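MIP07328p (Drosophila melanogaster, PDB 6FKK) probably acts as a repulsive axon guidance cue that binds semaphorin receptors, here through an extracellular portion holding the sema domain and plexin repeat. Local coordinates at residues A311-S319 with P329-P340; H384-H392 with D404-K414. All blocks are in the same frame, centred on the assembly; numbering follows the deposited sequence.

Both contacts lie in the sema domain, a beta-propeller fold, and they follow one another in series: contact 1 (311-319 with 329-340) closes before contact 2 (384-392 with 404-414) opens. Their centres are about 37 Å apart and their nearest atoms about 19 Å, so neither touches the other. Contact 1 is far out, its centre about 29 Å from that of the chain, at the end of helix 306-312 and in the loop region leading to helix 352-360. Contact 2, about 11 Å from the chain centre, pairs the first two strands of the four-stranded antiparallel sheet 386-442. One contact thus folds a peripheral excursion onto itself, whereas the other pairs two neighbouring strands of a propeller sheet.

Contact 1 (A311-S319 with P329-P340); sequences AAFDGEFKS and PVEREQVPKPRP
Phe-317, buried and with more of its surface against 329-340 than any other residue of 311-319, marks the densely packed part of the contact. Its carbonyl O accepts the N-H of Val-330 at 2.7 Å, an almost straight bond (170° at the hydrogen), which is the one hydrogen bond joining the segments. That bond ties the backbones at this point, and the side chain then reaches across to the far end of 329-340. With CG set anti to its own carbonyl carbon (chi1 -64°), the ring brings CD1 to 3.8 Å from CG1 of Val-335, the two side chains crossing at about a right angle, while CZ lies 3.9 Å from CG of Pro-340. The guanidinium of Arg-339 arrives from the opposite direction, its NH2 3.7 Å from Phe-317 CE1. Ring and guanidinium planes are 42° apart, so this is no parallel stack. At the backbone end of Phe-317, away from the ring, CG2 of Val-330 lies 3.9 Å from CB of Ser-319.

The outer side is looser. Glu-316, an exposed residue, lays its CB and carboxylate against the ring of Pro-329, Glu-316 OE1 to Pro-329 CG 3.4 Å, without a polar bond between them. Asp-314 OD1 stops 4.7 Å short of Arg-339 NE, too far for a salt bridge, and the placing of NH1 beside the Gly-315 carbonyl is doubtful.

Behind the contact, helix 352-360 receives Pro-336 and Pro-340, and its Phe-357 meets the Phe-317 ring edge-to-face. Strand 251-259 supplies Leu-251, which touches both Phe-313 and Phe-317, so the loops pack on both that helix and this strand.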
loop_
_atom_site.group_PDB
_atom_site.type_symbol
_atom_site.label_atom_id
_atom_site.label_comp_id
_atom_site.label_asym_id
_atom_site.label_seq_id
_atom_site.Cartn_x
_atom_site.Cartn_y
_atom_site.Cartn_z
ATOM N N ALA A 311 -11.181 -11.569 -10.449
ATOM C CA ALA A 311 -12.255 -12.539 -10.629
ATOM C C ALA A 311 -13.530 -12.111 -9.916
ATOM O O ALA A 311 -14.627 -12.493 -10.335
ATOM C CB ALA A 311 -11.811 -13.916 -10.133
ATOM N N ALA A 312 -13.407 -11.325 -8.843
ATOM C CA ALA A 312 -14.589 -10.888 -8.106
ATOM C C ALA A 312 -15.509 -10.043 -8.973
ATOM O O ALA A 312 -16.729 -10.047 -8.774
ATOM C CB ALA A 312 -14.175 -10.110 -6.857
ATOM N N PHE A 313 -14.951 -9.321 -9.940
ATOM C CA PHE A 313 -15.734 -8.478 -10.830
ATOM C C PHE A 313 -16.386 -9.260 -11.958
ATOM O O PHE A 313 -16.999 -8.656 -12.847
ATOM C CB PHE A 313 -14.852 -7.363 -11.393
ATOM C CG PHE A 313 -14.179 -6.540 -10.334
ATOM C CD1 PHE A 313 -14.859 -5.514 -9.702
ATOM C CD2 PHE A 313 -12.871 -6.798 -9.965
ATOM C CE1 PHE A 313 -14.245 -4.755 -8.724
ATOM C CE2 PHE A 313 -12.250 -6.043 -8.987
ATOM C CZ PHE A 313 -12.940 -5.021 -8.365
ATOM N N ASP A 314 -16.265 -10.587 -11.945
ATOM C CA ASP A 314 -17.002 -11.455 -12.851
ATOM C C ASP A 314 -18.214 -12.099 -12.189
ATOM O O ASP A 314 -18.892 -12.905 -12.827
ATOM C CB ASP A 314 -16.082 -12.547 -13.409
ATOM C CG ASP A 314 -14.890 -11.982 -14.160
ATOM O OD1 ASP A 314 -15.044 -10.934 -14.822
ATOM O OD2 ASP A 314 -13.801 -12.589 -14.086
ATOM N N GLY A 315 -18.499 -11.757 -10.933
ATOM C CA GLY A 315 -19.593 -12.348 -10.194
ATOM C C GLY A 315 -20.856 -11.508 -10.236
ATOM O O GLY A 315 -21.023 -10.609 -11.060
ATOM N N GLU A 316 -21.761 -11.820 -9.314
ATOM C CA GLU A 316 -23.053 -11.162 -9.262
ATOM C C GLU A 316 -22.923 -9.760 -8.673
ATOM O O GLU A 316 -21.998 -9.454 -7.918
ATOM C CB GLU A 316 -24.036 -11.990 -8.439
ATOM C CG GLU A 316 -24.344 -13.351 -9.035
ATOM C CD GLU A 316 -25.128 -14.234 -8.085
ATOM O OE1 GLU A 316 -24.714 -14.359 -6.913
ATOM O OE2 GLU A 316 -26.163 -14.792 -8.507
ATOM N N PHE A 317 -23.876 -8.906 -9.034
ATOM C CA PHE A 317 -23.923 -7.533 -8.555
ATOM C C PHE A 317 -24.841 -7.448 -7.346
ATOM O O PHE A 317 -25.972 -7.941 -7.386
ATOM C CB PHE A 317 -24.421 -6.589 -9.650
ATOM C CG PHE A 317 -23.515 -6.508 -10.841
ATOM C CD1 PHE A 317 -23.647 -7.401 -11.891
ATOM C CD2 PHE A 317 -22.538 -5.531 -10.916
ATOM C CE1 PHE A 317 -22.815 -7.325 -12.991
ATOM C CE2 PHE A 317 -21.705 -5.448 -12.012
ATOM C CZ PHE A 317 -21.844 -6.347 -13.051
ATOM N N LYS A 318 -24.356 -6.818 -6.281
ATOM C CA LYS A 318 -25.189 -6.575 -5.112
ATOM C C LYS A 318 -26.280 -5.577 -5.476
ATOM O O LYS A 318 -25.987 -4.465 -5.928
ATOM C CB LYS A 318 -24.340 -6.055 -3.957
ATOM C CG LYS A 318 -25.010 -6.140 -2.597
ATOM C CD LYS A 318 -24.024 -5.790 -1.495
ATOM C CE LYS A 318 -22.777 -6.663 -1.576
ATOM N NZ LYS A 318 -23.044 -8.083 -1.206
ATOM N N SER A 319 -27.536 -5.978 -5.292
ATOM C CA SER A 319 -28.655 -5.140 -5.694
ATOM C C SER A 319 -28.683 -3.848 -4.884
ATOM O O SER A 319 -28.103 -3.749 -3.797
ATOM C CB SER A 319 -29.974 -5.893 -5.525
ATOM O OG SER A 319 -30.202 -6.212 -4.165
ATOM N N PRO A 329 -28.412 -10.751 -4.559
ATOM C CA PRO A 329 -27.766 -10.170 -5.742
ATOM C C PRO A 329 -28.718 -10.068 -6.927
ATOM O O PRO A 329 -29.764 -10.720 -6.984
ATOM C CB PRO A 329 -26.609 -11.138 -6.035
ATOM C CG PRO A 329 -26.877 -12.355 -5.195
ATOM C CD PRO A 329 -27.598 -11.843 -3.996
ATOM N N VAL A 330 -28.331 -9.225 -7.887
ATOM C CA VAL A 330 -29.177 -8.954 -9.042
ATOM C C VAL A 330 -29.360 -10.220 -9.870
ATOM O O VAL A 330 -28.437 -11.033 -10.015
ATOM C CB VAL A 330 -28.569 -7.814 -9.879
ATOM C CG1 VAL A 330 -29.383 -7.565 -11.138
ATOM C CG2 VAL A 330 -28.486 -6.545 -9.051
ATOM N N GLU A 331 -30.570 -10.394 -10.403
ATOM C CA GLU A 331 -30.876 -11.544 -11.243
ATOM C C GLU A 331 -29.935 -11.602 -12.442
ATOM O O GLU A 331 -29.560 -10.571 -13.008
ATOM C CB GLU A 331 -32.331 -11.471 -11.712
ATOM C CG GLU A 331 -32.840 -12.721 -12.410
ATOM C CD GLU A 331 -34.313 -12.626 -12.759
ATOM O OE1 GLU A 331 -34.907 -11.546 -12.552
ATOM O OE2 GLU A 331 -34.878 -13.633 -13.237
ATOM N N ARG A 332 -29.554 -12.823 -12.825
ATOM C CA ARG A 332 -28.573 -12.998 -13.892
ATOM C C ARG A 332 -29.086 -12.468 -15.226
ATOM O O ARG A 332 -28.288 -12.098 -16.095
ATOM C CB ARG A 332 -28.190 -14.476 -14.006
ATOM C CG ARG A 332 -27.060 -14.767 -14.982
ATOM C CD ARG A 332 -26.355 -16.076 -14.648
ATOM N NE ARG A 332 -27.254 -17.227 -14.689
ATOM C CZ ARG A 332 -27.388 -18.033 -15.737
ATOM N NH1 ARG A 332 -26.681 -17.818 -16.838
ATOM N NH2 ARG A 332 -28.230 -19.058 -15.685
ATOM N N GLU A 333 -30.403 -12.409 -15.401
ATOM C CA GLU A 333 -31.005 -11.907 -16.629
ATOM C C GLU A 333 -31.198 -10.396 -16.621
ATOM O O GLU A 333 -31.603 -9.833 -17.645
ATOM C CB GLU A 333 -32.350 -12.597 -16.870
ATOM C CG GLU A 333 -32.257 -14.111 -16.998
ATOM C CD GLU A 333 -33.617 -14.766 -17.132
ATOM O OE1 GLU A 333 -34.631 -14.037 -17.093
ATOM O OE2 GLU A 333 -33.676 -16.007 -17.276
ATOM N N GLN A 334 -30.920 -9.728 -15.504
ATOM C CA GLN A 334 -31.097 -8.287 -15.408
ATOM C C GLN A 334 -29.835 -7.505 -15.761
ATOM O O GLN A 334 -29.914 -6.287 -15.953
ATOM C CB GLN A 334 -31.567 -7.913 -13.996
ATOM C CG GLN A 334 -32.153 -6.514 -13.870
ATOM C CD GLN A 334 -32.514 -6.154 -12.442
ATOM O OE1 GLN A 334 -32.779 -7.028 -11.617
ATOM N NE2 GLN A 334 -32.521 -4.859 -12.141
ATOM N N VAL A 335 -28.685 -8.164 -15.869
ATOM C CA VAL A 335 -27.442 -7.479 -16.218
ATOM C C VAL A 335 -27.503 -7.060 -17.685
ATOM O O VAL A 335 -28.113 -7.763 -18.504
ATOM C CB VAL A 335 -26.217 -8.363 -15.928
ATOM C CG1 VAL A 335 -26.142 -8.694 -14.442
ATOM C CG2 VAL A 335 -26.264 -9.640 -16.755
ATOM N N PRO A 336 -26.899 -5.921 -18.059
ATOM C CA PRO A 336 -27.001 -5.423 -19.442
ATOM C C PRO A 336 -26.406 -6.374 -20.483
ATOM O O PRO A 336 -25.818 -7.407 -20.145
ATOM C CB PRO A 336 -26.227 -4.103 -19.398
ATOM C CG PRO A 336 -26.300 -3.672 -17.958
ATOM C CD PRO A 336 -26.254 -4.944 -17.166
ATOM N N LYS A 337 -26.560 -6.019 -21.765
ATOM C CA LYS A 337 -26.239 -6.961 -22.838
ATOM C C LYS A 337 -24.742 -7.239 -22.916
ATOM O O LYS A 337 -24.355 -8.419 -22.907
ATOM C CB LYS A 337 -26.841 -6.460 -24.151
ATOM C CG LYS A 337 -28.219 -5.898 -23.947
ATOM C CD LYS A 337 -28.524 -4.942 -25.029
ATOM C CE LYS A 337 -28.325 -5.573 -26.378
ATOM N NZ LYS A 337 -29.520 -5.114 -27.114
ATOM N N PRO A 338 -23.853 -6.243 -22.974
ATOM C CA PRO A 338 -22.468 -6.505 -22.578
ATOM C C PRO A 338 -22.353 -6.401 -21.068
ATOM O O PRO A 338 -23.099 -5.668 -20.415
ATOM C CB PRO A 338 -21.677 -5.391 -23.284
ATOM C CG PRO A 338 -22.622 -4.255 -23.288
ATOM C CD PRO A 338 -24.013 -4.850 -23.444
ATOM N N ARG A 339 -21.439 -7.175 -20.511
ATOM C CA ARG A 339 -21.306 -7.200 -19.061
ATOM C C ARG A 339 -20.724 -5.881 -18.567
ATOM O O ARG A 339 -19.752 -5.384 -19.146
ATOM C CB ARG A 339 -20.425 -8.364 -18.621
ATOM C CG ARG A 339 -20.226 -8.401 -17.125
ATOM C CD ARG A 339 -19.678 -9.725 -16.656
ATOM N NE ARG A 339 -19.593 -9.742 -15.201
ATOM C CZ ARG A 339 -20.617 -10.007 -14.400
ATOM N NH1 ARG A 339 -20.446 -9.992 -13.087
ATOM N NH2 ARG A 339 -21.811 -10.287 -14.909
ATOM N N PRO A 340 -21.291 -5.280 -17.520
ATOM C CA PRO A 340 -20.696 -4.058 -16.970
ATOM C C PRO A 340 -19.300 -4.326 -16.433
ATOM O O PRO A 340 -18.998 -5.415 -15.938
ATOM C CB PRO A 340 -21.660 -3.663 -15.843
ATOM C CG PRO A 340 -22.937 -4.335 -16.180
ATOM C CD PRO A 340 -22.563 -5.619 -16.860
#

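Contact 2 (H384-H392 with D404-K414); sequences HRLTAIAVH and DVIYSGTDDGK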
loop_
_atom_site.group_PDB
_atom_site.type_symbol
_atom_site.label_atom_id
_atom_site.label_comp_id
_atom_site.label_asym_id
_atom_site.label_seq_id
_atom_site.Cartn_x
_atom_site.Cartn_y
_atom_site.Cartn_z
ATOM N N HIS A 384 0.071 -1.317 20.235
ATOM C CA HIS A 384 0.472 -0.692 18.984
ATOM C C HIS A 384 -0.274 -1.346 17.832
ATOM O O HIS A 384 -0.715 -2.495 17.921
ATOM C CB HIS A 384 1.989 -0.780 18.764
ATOM C CG HIS A 384 2.517 -2.180 18.718
ATOM N ND1 HIS A 384 3.234 -2.739 19.754
ATOM C CD2 HIS A 384 2.443 -3.131 17.757
ATOM C CE1 HIS A 384 3.575 -3.974 19.435
ATOM N NE2 HIS A 384 3.106 -4.238 18.229
ATOM N N ARG A 385 -0.412 -0.593 16.744
ATOM C CA ARG A 385 -1.061 -1.065 15.531
ATOM C C ARG A 385 -0.069 -1.046 14.377
ATOM O O ARG A 385 0.850 -0.222 14.345
ATOM C CB ARG A 385 -2.276 -0.197 15.174
ATOM C CG ARG A 385 -3.356 -0.132 16.244
ATOM C CD ARG A 385 -4.405 0.920 15.897
ATOM N NE ARG A 385 -5.529 0.919 16.832
ATOM C CZ ARG A 385 -6.674 0.277 16.623
ATOM N NH1 ARG A 385 -6.850 -0.420 15.509
ATOM N NH2 ARG A 385 -7.644 0.330 17.525
ATOM N N LEU A 386 -0.262 -1.954 13.424
ATOM C CA LEU A 386 0.558 -1.970 12.222
ATOM C C LEU A 386 0.140 -0.850 11.280
ATOM O O LEU A 386 -1.042 -0.509 11.176
ATOM C CB LEU A 386 0.446 -3.317 11.511
ATOM C CG LEU A 386 0.924 -4.559 12.269
ATOM C CD1 LEU A 386 0.777 -5.795 11.397
ATOM C CD2 LEU A 386 2.362 -4.410 12.746
ATOM N N THR A 387 1.128 -0.272 10.585
ATOM C CA THR A 387 0.880 0.916 9.766
ATOM C C THR A 387 1.479 0.829 8.366
ATOM O O THR A 387 0.936 1.430 7.432
ATOM C CB THR A 387 1.419 2.170 10.471
ATOM O OG1 THR A 387 2.822 2.017 10.724
ATOM C CG2 THR A 387 0.687 2.409 11.786
ATOM N N ALA A 388 2.580 0.100 8.190
ATOM C CA ALA A 388 3.293 0.056 6.919
ATOM C C ALA A 388 3.556 -1.390 6.519
ATOM O O ALA A 388 3.420 -2.318 7.320
ATOM C CB ALA A 388 4.612 0.838 6.991
ATOM N N ILE A 389 3.953 -1.573 5.260
ATOM C CA ILE A 389 4.154 -2.905 4.698
ATOM C C ILE A 389 5.203 -2.814 3.597
ATOM O O ILE A 389 5.269 -1.824 2.863
ATOM C CB ILE A 389 2.822 -3.484 4.172
ATOM C CG1 ILE A 389 3.008 -4.905 3.631
ATOM C CG2 ILE A 389 2.223 -2.569 3.118
ATOM C CD1 ILE A 389 3.010 -5.967 4.704
ATOM N N ALA A 390 6.034 -3.849 3.501
ATOM C CA ALA A 390 7.024 -3.979 2.442
ATOM C C ALA A 390 7.442 -5.440 2.377
ATOM O O ALA A 390 7.420 -6.144 3.389
ATOM C CB ALA A 390 8.238 -3.074 2.677
ATOM N N VAL A 391 7.812 -5.892 1.181
ATOM C CA VAL A 391 8.092 -7.302 0.931
ATOM C C VAL A 391 9.411 -7.439 0.184
ATOM O O VAL A 391 9.664 -6.712 -0.784
ATOM C CB VAL A 391 6.961 -7.973 0.126
ATOM C CG1 VAL A 391 7.295 -9.432 -0.145
ATOM C CG2 VAL A 391 5.639 -7.858 0.859
ATOM N N HIS A 392 10.252 -8.378 0.638
ATOM C CA HIS A 392 11.391 -8.864 -0.131
ATOM C C HIS A 392 10.999 -10.218 -0.706
ATOM O O HIS A 392 11.039 -11.227 0.015
ATOM C CB HIS A 392 12.643 -8.986 0.743
ATOM C CG HIS A 392 13.874 -9.399 -0.009
ATOM N ND1 HIS A 392 15.092 -9.593 0.608
ATOM C CD2 HIS A 392 14.076 -9.652 -1.325
ATOM C CE1 HIS A 392 15.990 -9.948 -0.294
ATOM N NE2 HIS A 392 15.399 -9.992 -1.474
ATOM N N ASP A 404 8.757 -15.329 0.868
ATOM C CA ASP A 404 8.637 -13.877 0.890
ATOM C C ASP A 404 8.897 -13.376 2.306
ATOM O O ASP A 404 8.168 -13.728 3.238
ATOM C CB ASP A 404 7.251 -13.443 0.418
ATOM C CG ASP A 404 7.031 -13.694 -1.059
ATOM O OD1 ASP A 404 8.008 -14.052 -1.749
ATOM O OD2 ASP A 404 5.885 -13.533 -1.530
ATOM N N VAL A 405 9.938 -12.567 2.474
ATOM C CA VAL A 405 10.203 -11.929 3.758
ATOM C C VAL A 405 9.363 -10.661 3.835
ATOM O O VAL A 405 9.542 -9.736 3.035
ATOM C CB VAL A 405 11.695 -11.620 3.935
ATOM C CG1 VAL A 405 11.950 -11.029 5.314
ATOM C CG2 VAL A 405 12.512 -12.882 3.732
ATOM N N ILE A 406 8.441 -10.619 4.790
ATOM C CA ILE A 406 7.461 -9.547 4.894
ATOM C C ILE A 406 7.875 -8.599 6.009
ATOM O O ILE A 406 8.166 -9.032 7.132
ATOM C CB ILE A 406 6.052 -10.109 5.143
ATOM C CG1 ILE A 406 5.656 -11.044 3.999
ATOM C CG2 ILE A 406 5.049 -8.979 5.290
ATOM C CD1 ILE A 406 4.515 -11.971 4.338
ATOM N N TYR A 407 7.896 -7.306 5.703
ATOM C CA TYR A 407 8.249 -6.267 6.658
ATOM C C TYR A 407 7.015 -5.433 6.977
ATOM O O TYR A 407 6.256 -5.062 6.076
ATOM C CB TYR A 407 9.359 -5.368 6.107
ATOM C CG TYR A 407 10.661 -6.088 5.826
ATOM C CD1 TYR A 407 10.810 -6.877 4.694
ATOM C CD2 TYR A 407 11.742 -5.971 6.688
ATOM C CE1 TYR A 407 11.996 -7.535 4.433
ATOM C CE2 TYR A 407 12.934 -6.625 6.432
ATOM C CZ TYR A 407 13.055 -7.407 5.306
ATOM O OH TYR A 407 14.237 -8.059 5.046
ATOM N N SER A 408 6.819 -5.140 8.259
ATOM C CA SER A 408 5.665 -4.372 8.694
ATOM C C SER A 408 6.082 -3.403 9.790
ATOM O O SER A 408 6.841 -3.766 10.693
ATOM C CB SER A 408 4.543 -5.290 9.196
ATOM O OG SER A 408 3.372 -4.552 9.491
ATOM N N GLY A 409 5.586 -2.171 9.703
ATOM C CA GLY A 409 5.882 -1.166 10.703
ATOM C C GLY A 409 4.690 -0.827 11.575
ATOM O O GLY A 409 3.549 -1.139 11.222
ATOM N N THR A 410 4.938 -0.185 12.713
ATOM C CA THR A 410 3.896 0.151 13.671
ATOM C C THR A 410 3.858 1.657 13.906
ATOM O O THR A 410 4.777 2.394 13.540
ATOM C CB THR A 410 4.115 -0.575 15.007
ATOM O OG1 THR A 410 5.250 -0.012 15.679
ATOM C CG2 THR A 410 4.361 -2.055 14.775
ATOM N N ASP A 411 2.765 2.109 14.529
ATOM C CA ASP A 411 2.704 3.475 15.035
ATOM C C ASP A 411 3.610 3.676 16.241
ATOM O O ASP A 411 3.822 4.820 16.660
ATOM C CB ASP A 411 1.260 3.847 15.389
ATOM C CG ASP A 411 0.630 2.889 16.389
ATOM O OD1 ASP A 411 1.328 1.977 16.879
ATOM O OD2 ASP A 411 -0.573 3.048 16.685
ATOM N N ASP A 412 4.136 2.588 16.804
ATOM C CA ASP A 412 5.088 2.654 17.905
ATOM C C ASP A 412 6.495 2.974 17.413
ATOM O O ASP A 412 7.293 3.552 18.157
ATOM C CB ASP A 412 5.070 1.321 18.663
ATOM C CG ASP A 412 5.711 1.405 20.034
ATOM O OD1 ASP A 412 6.242 2.473 20.393
ATOM O OD2 ASP A 412 5.677 0.393 20.762
ATOM N N GLY A 413 6.807 2.633 16.166
ATOM C CA GLY A 413 8.147 2.764 15.639
ATOM C C GLY A 413 8.904 1.460 15.496
ATOM O O GLY A 413 10.112 1.493 15.230
ATOM N N LYS A 414 8.240 0.322 15.665
ATOM C CA LYS A 414 8.881 -0.977 15.559
ATOM C C LYS A 414 8.726 -1.536 14.150
ATOM O O LYS A 414 7.838 -1.143 13.390
ATOM C CB LYS A 414 8.291 -1.961 16.572
ATOM C CG LYS A 414 8.241 -1.451 18.005
ATOM C CD LYS A 414 7.940 -2.585 18.977
ATOM C CE LYS A 414 7.620 -2.058 20.366
ATOM N NZ LYS A 414 8.667 -1.127 20.870
#
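Asp-411 and Arg-385 bond twice at the open end of this antiparallel beta hairpin, part of a propeller sheet: Asp-411 N donates to Arg-385 O (3.0 Å), and Arg-385 N to Asp-411 OD1 (3.1 Å), met from above the carboxylate plane. The carboxylate gets there because CG sits between the backbone N and carbonyl carbon (chi1 56°). An alanine here would lose that acceptor and would probably leave the Arg-385 N-H without its mate and the strand ends less firmly joined.

Next comes a classic beta bulge, Thr-387 and Ala-388 both facing Gly-409. Gly-409 O takes Thr-387 N at 2.6 Å and, weakly, Ala-388 N. Ala-388 O accepts both Gly-409 N, from above the carbonyl plane, and Ser-408 OG. Regular pairing follows, Ala-390 with Tyr-407 and His-392 with Val-405.

On one face Ile-389 and Ile-406 lie side by side, Ile-389 CD1 3.7 Å from Ile-406 CG2, and Tyr-286 of strand 282-290 covers Ile-406 and Val-391. The other face carries Ala-390 and Tyr-407 against Ile-455 of strand 452-456. There the tyrosine ring turns its edge to Ala-390 O, 3.7 Å from Tyr-407 CD1, and its CE1 lies 4.0 Å from His-392 CB.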